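Local atomic coordinates of Crov588 (Cafeteriavirus, PDB entry 6NYR), a protein that is of unknown function but folds as a circular leucine-rich-repeat solenoid built largely from FNIP repeats, and so may serve in binding other molecules. Residues 20-32 / 45-57. Numbering follows the deposited sequence.
Sequences PLDKYYKILSNPK and EIDHLIPSNIKVI
Tyr25 meets Pro51, and Asn53 meets Leu28 O, through different first torsions: Tyr25 has CG anti to its own backbone N (chi1 -155°), which swings the ring over Pro51, whereas Asn53 holds CG between N and the carbonyl carbon (chi1 58°), setting its amide against the end of helix 25-28. The two segments are the convex-side loops of successive coils near the N-terminal end of the leucine-rich-repeat ring; the first leads to strand 35-37, the second enters the neighbouring parallel strand 56-58. The Asn53 amide joins the coils by polar contacts. ND2 donates to Leu28 O at 2.9 Å, with that oxygen lying in the amide plane, and makes a second, weak bond to Asn30 O, so one NH2 group bridges two carbonyls left by the chain as it leaves the helix. Pro51 is wedged beside this site. Its CG packs 3.7 Å from Leu28 CB, and its CB lies 3.5 Å from Ser29 OG, a hydroxyl already bonded to Tyr25 O one helical turn back. The Tyr25 ring and the pyrrolidine run antiparallel alongside one another, Pro51 CD lying above the ring plane, displaced from its centre, and His48 O at the ring edge. Farther along, the contact is mainly apolar: Leu21, buried, sets CB against Leu49 CB at 4.1 Å and sends CD1 alongside Ile46 to meet CG2. Deeper in the coil, Leu28, Ile50 and Ile54 all touch Ile36 of strand 35-37, tying these loops to the hydrophobic interior of the solenoid. Ile50 also reaches segment 20-32 through its terminal methyl, CD1, 4.2 Å from Leu21 CD1.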
loop_
_atom_site.group_PDB
_atom_site.type_symbol
_atom_site.label_atom_id
_atom_site.label_comp_id
_atom_site.label_asym_id
_atom_site.label_seq_id
_atom_site.Cartn_x
_atom_site.Cartn_y
_atom_site.Cartn_z
ATOM N N PRO A 20 16.747 -28.633 -11.543
ATOM C CA PRO A 20 17.972 -28.935 -10.790
ATOM C C PRO A 20 18.976 -27.797 -10.885
ATOM O O PRO A 20 19.037 -27.070 -11.879
ATOM C CB PRO A 20 18.503 -30.209 -11.458
ATOM C CG PRO A 20 17.286 -30.852 -12.066
ATOM C CD PRO A 20 16.398 -29.707 -12.499
ATOM N N LEU A 21 19.772 -27.651 -9.829
ATOM C CA LEU A 21 20.681 -26.522 -9.695
ATOM C C LEU A 21 22.089 -26.806 -10.201
ATOM O O LEU A 21 22.956 -25.931 -10.092
ATOM C CB LEU A 21 20.766 -26.094 -8.226
ATOM C CG LEU A 21 19.462 -25.697 -7.542
ATOM C CD1 LEU A 21 19.717 -25.388 -6.071
ATOM C CD2 LEU A 21 18.834 -24.509 -8.245
ATOM N N ASP A 22 22.338 -27.994 -10.758
ATOM C CA ASP A 22 23.704 -28.389 -11.082
ATOM C C ASP A 22 24.412 -27.361 -11.955
ATOM O O ASP A 22 25.634 -27.200 -11.857
ATOM C CB ASP A 22 23.704 -29.752 -11.780
ATOM C CG ASP A 22 23.262 -30.875 -10.865
ATOM O OD1 ASP A 22 22.046 -30.990 -10.603
ATOM O OD2 ASP A 22 24.131 -31.645 -10.404
ATOM N N LYS A 23 23.672 -26.653 -12.801
ATOM C CA LYS A 23 24.268 -25.734 -13.761
ATOM C C LYS A 23 24.241 -24.281 -13.307
ATOM O O LYS A 23 24.746 -23.414 -14.028
ATOM C CB LYS A 23 23.551 -25.862 -15.110
ATOM C CG LYS A 23 24.447 -25.677 -16.318
ATOM C CD LYS A 23 23.620 -25.465 -17.577
ATOM C CE LYS A 23 24.503 -25.236 -18.793
ATOM N NZ LYS A 23 23.711 -24.722 -19.947
ATOM N N TYR A 24 23.672 -23.991 -12.139
ATOM C CA TYR A 24 23.530 -22.623 -11.660
ATOM C C TYR A 24 24.650 -22.193 -10.722
ATOM O O TYR A 24 24.642 -21.048 -10.260
ATOM C CB TYR A 24 22.179 -22.452 -10.953
ATOM C CG TYR A 24 21.008 -22.411 -11.908
ATOM C CD1 TYR A 24 20.489 -23.579 -12.446
ATOM C CD2 TYR A 24 20.421 -21.207 -12.272
ATOM C CE1 TYR A 24 19.428 -23.552 -13.323
ATOM C CE2 TYR A 24 19.352 -21.170 -13.149
ATOM C CZ TYR A 24 18.859 -22.347 -13.672
ATOM O OH TYR A 24 17.798 -22.324 -14.545
ATOM N N TYR A 25 25.609 -23.076 -10.434
ATOM C CA TYR A 25 26.687 -22.733 -9.512
ATOM C C TYR A 25 27.335 -21.408 -9.893
ATOM O O TYR A 25 27.553 -20.538 -9.041
ATOM C CB TYR A 25 27.728 -23.854 -9.493
ATOM C CG TYR A 25 28.534 -23.913 -8.217
ATOM C CD1 TYR A 25 29.625 -23.079 -8.022
ATOM C CD2 TYR A 25 28.201 -24.803 -7.205
ATOM C CE1 TYR A 25 30.361 -23.128 -6.853
ATOM C CE2 TYR A 25 28.930 -24.862 -6.036
ATOM C CZ TYR A 25 30.010 -24.022 -5.862
ATOM O OH TYR A 25 30.737 -24.078 -4.696
ATOM N N LYS A 26 27.644 -21.237 -11.181
ATOM C CA LYS A 26 28.209 -19.978 -11.650
ATOM C C LYS A 26 27.293 -18.808 -11.315
ATOM O O LYS A 26 27.735 -17.797 -10.756
ATOM C CB LYS A 26 28.475 -20.059 -13.157
ATOM C CG LYS A 26 27.249 -20.347 -14.016
ATOM C CD LYS A 26 27.591 -20.306 -15.513
ATOM C CE LYS A 26 28.496 -21.467 -15.926
ATOM N NZ LYS A 26 27.806 -22.787 -15.849
ATOM N N ILE A 27 26.003 -18.930 -11.639
ATOM C CA ILE A 27 25.067 -17.842 -11.371
ATOM C C ILE A 27 25.015 -17.546 -9.879
ATOM O O ILE A 27 24.972 -16.382 -9.460
ATOM C CB ILE A 27 23.670 -18.186 -11.924
ATOM C CG1 ILE A 27 23.706 -18.315 -13.445
ATOM C CG2 ILE A 27 22.658 -17.128 -11.493
ATOM C CD1 ILE A 27 22.467 -18.969 -14.035
ATOM N N LEU A 28 25.016 -18.593 -9.052
ATOM C CA LEU A 28 24.838 -18.425 -7.617
ATOM C C LEU A 28 26.110 -17.988 -6.904
ATOM O O LEU A 28 26.041 -17.611 -5.729
ATOM C CB LEU A 28 24.323 -19.730 -7.006
ATOM C CG LEU A 28 22.968 -20.205 -7.535
ATOM C CD1 LEU A 28 22.640 -21.602 -7.025
ATOM C CD2 LEU A 28 21.865 -19.220 -7.161
ATOM N N SER A 29 27.258 -18.025 -7.576
ATOM C CA SER A 29 28.512 -17.581 -6.979
ATOM C C SER A 29 28.761 -16.083 -7.142
ATOM O O SER A 29 29.823 -15.600 -6.735
ATOM C CB SER A 29 29.687 -18.360 -7.583
ATOM O OG SER A 29 29.522 -19.753 -7.399
ATOM N N ASN A 30 27.821 -15.339 -7.716
ATOM C CA ASN A 30 27.974 -13.899 -7.910
ATOM C C ASN A 30 28.205 -13.219 -6.565
ATOM O O ASN A 30 27.320 -13.262 -5.699
ATOM C CB ASN A 30 26.722 -13.369 -8.608
ATOM C CG ASN A 30 26.752 -11.874 -8.822
ATOM O OD1 ASN A 30 27.715 -11.202 -8.458
ATOM N ND2 ASN A 30 25.701 -11.345 -9.437
ATOM N N PRO A 31 29.357 -12.577 -6.350
ATOM C CA PRO A 31 29.698 -12.124 -4.992
ATOM C C PRO A 31 28.833 -11.011 -4.418
ATOM O O PRO A 31 29.074 -10.619 -3.269
ATOM C CB PRO A 31 31.156 -11.636 -5.134
ATOM C CG PRO A 31 31.679 -12.301 -6.365
ATOM C CD PRO A 31 30.486 -12.414 -7.289
ATOM N N LYS A 32 27.858 -10.463 -5.140
ATOM C CA LYS A 32 27.019 -9.410 -4.577
ATOM C C LYS A 32 25.680 -9.922 -4.051
ATOM O O LYS A 32 24.878 -9.118 -3.569
ATOM C CB LYS A 32 26.785 -8.288 -5.596
ATOM C CG LYS A 32 26.581 -6.889 -4.951
ATOM C CD LYS A 32 27.656 -6.560 -3.894
ATOM C CE LYS A 32 28.092 -5.094 -3.929
ATOM N NZ LYS A 32 27.750 -4.348 -2.679
ATOM N N GLU A 45 17.188 -31.172 -4.900
ATOM C CA GLU A 45 18.296 -31.222 -3.954
ATOM C C GLU A 45 19.019 -29.882 -3.906
ATOM O O GLU A 45 19.111 -29.166 -4.908
ATOM C CB GLU A 45 19.286 -32.320 -4.350
ATOM C CG GLU A 45 18.708 -33.724 -4.408
ATOM C CD GLU A 45 18.408 -34.292 -3.036
ATOM O OE1 GLU A 45 19.099 -33.907 -2.067
ATOM O OE2 GLU A 45 17.477 -35.116 -2.923
ATOM N N ILE A 46 19.519 -29.532 -2.723
ATOM C CA ILE A 46 20.313 -28.320 -2.565
ATOM C C ILE A 46 21.547 -28.590 -1.714
ATOM O O ILE A 46 22.261 -27.658 -1.320
ATOM C CB ILE A 46 19.477 -27.182 -1.950
ATOM C CG1 ILE A 46 18.968 -27.565 -0.554
ATOM C CG2 ILE A 46 18.292 -26.839 -2.840
ATOM C CD1 ILE A 46 19.609 -26.779 0.567
ATOM N N ASP A 47 21.821 -29.865 -1.445
ATOM C CA ASP A 47 22.899 -30.238 -0.536
ATOM C C ASP A 47 24.236 -29.626 -0.945
ATOM O O ASP A 47 24.710 -28.682 -0.305
ATOM C CB ASP A 47 23.028 -31.765 -0.456
ATOM C CG ASP A 47 22.290 -32.362 0.734
ATOM O OD1 ASP A 47 22.145 -31.663 1.760
ATOM O OD2 ASP A 47 21.866 -33.535 0.650
ATOM N N HIS A 48 24.851 -30.149 -2.004
ATOM C CA HIS A 48 26.181 -29.723 -2.415
ATOM C C HIS A 48 26.152 -28.727 -3.566
ATOM O O HIS A 48 27.157 -28.569 -4.268
ATOM C CB HIS A 48 27.031 -30.934 -2.799
ATOM C CG HIS A 48 27.214 -31.919 -1.690
ATOM N ND1 HIS A 48 26.361 -32.981 -1.484
ATOM C CD2 HIS A 48 28.155 -31.998 -0.720
ATOM C CE1 HIS A 48 26.771 -33.674 -0.437
ATOM N NE2 HIS A 48 27.858 -33.100 0.044
ATOM N N LEU A 49 25.029 -28.041 -3.762
ATOM C CA LEU A 49 24.816 -27.220 -4.947
ATOM C C LEU A 49 24.684 -25.743 -4.602
ATOM O O LEU A 49 24.092 -24.979 -5.372
ATOM C CB LEU A 49 23.571 -27.703 -5.692
ATOM C CG LEU A 49 23.488 -29.218 -5.885
ATOM C CD1 LEU A 49 22.124 -29.628 -6.414
ATOM C CD2 LEU A 49 24.592 -29.686 -6.829
ATOM N N ILE A 50 25.229 -25.328 -3.464
ATOM C CA ILE A 50 25.095 -23.951 -3.004
ATOM C C ILE A 50 26.470 -23.380 -2.680
ATOM O O ILE A 50 27.123 -23.854 -1.737
ATOM C CB ILE A 50 24.185 -23.862 -1.766
ATOM C CG1 ILE A 50 22.806 -24.453 -2.048
ATOM C CG2 ILE A 50 24.063 -22.415 -1.303
ATOM C CD1 ILE A 50 21.968 -23.631 -2.996
ATOM N N PRO A 51 26.965 -22.393 -3.426
ATOM C CA PRO A 51 28.258 -21.794 -3.075
ATOM C C PRO A 51 28.158 -21.101 -1.721
ATOM O O PRO A 51 27.073 -20.837 -1.197
ATOM C CB PRO A 51 28.539 -20.804 -4.210
ATOM C CG PRO A 51 27.212 -20.549 -4.847
ATOM C CD PRO A 51 26.380 -21.792 -4.643
ATOM N N SER A 52 29.321 -20.787 -1.160
ATOM C CA SER A 52 29.396 -20.303 0.212
ATOM C C SER A 52 29.254 -18.793 0.325
ATOM O O SER A 52 29.381 -18.257 1.430
ATOM C CB SER A 52 30.720 -20.740 0.850
ATOM O OG SER A 52 31.824 -20.235 0.126
ATOM N N ASN A 53 29.000 -18.093 -0.782
ATOM C CA ASN A 53 28.727 -16.664 -0.694
ATOM C C ASN A 53 27.320 -16.365 -0.184
ATOM O O ASN A 53 27.093 -15.290 0.384
ATOM C CB ASN A 53 28.921 -16.008 -2.063
ATOM C CG ASN A 53 28.041 -16.624 -3.136
ATOM O OD1 ASN A 53 27.670 -17.797 -3.054
ATOM N ND2 ASN A 53 27.702 -15.833 -4.148
ATOM N N ILE A 54 26.368 -17.279 -0.364
ATOM C CA ILE A 54 24.987 -17.034 0.049
ATOM C C ILE A 54 24.841 -17.502 1.488
ATOM O O ILE A 54 25.211 -18.630 1.833
ATOM C CB ILE A 54 23.981 -17.707 -0.904
ATOM C CG1 ILE A 54 23.763 -19.200 -0.675
ATOM C CG2 ILE A 54 24.395 -17.442 -2.371
ATOM C CD1 ILE A 54 22.803 -19.513 0.464
ATOM N N LYS A 55 24.330 -16.612 2.333
ATOM C CA LYS A 55 24.214 -16.842 3.766
ATOM C C LYS A 55 22.777 -16.983 4.233
ATOM O O LYS A 55 22.554 -17.318 5.403
ATOM C CB LYS A 55 24.900 -15.688 4.514
ATOM C CG LYS A 55 26.330 -15.447 4.027
ATOM C CD LYS A 55 27.200 -14.744 5.057
ATOM C CE LYS A 55 26.708 -13.323 5.301
ATOM N NZ LYS A 55 26.744 -12.505 4.048
ATOM N N VAL A 56 21.806 -16.757 3.351
ATOM C CA VAL A 56 20.391 -16.774 3.690
ATOM C C VAL A 56 19.662 -17.567 2.616
ATOM O O VAL A 56 19.822 -17.292 1.421
ATOM C CB VAL A 56 19.815 -15.349 3.791
ATOM C CG1 VAL A 56 18.333 -15.396 4.138
ATOM C CG2 VAL A 56 20.595 -14.530 4.813
ATOM N N ILE A 57 18.862 -18.543 3.036
ATOM C CA ILE A 57 18.037 -19.336 2.127
ATOM C C ILE A 57 16.601 -19.229 2.622
ATOM O O ILE A 57 16.241 -19.828 3.644
ATOM C CB ILE A 57 18.495 -20.801 2.049
ATOM C CG1 ILE A 57 19.905 -20.876 1.447
ATOM C CG2 ILE A 57 17.519 -21.623 1.222
ATOM C CD1 ILE A 57 20.484 -22.273 1.370
#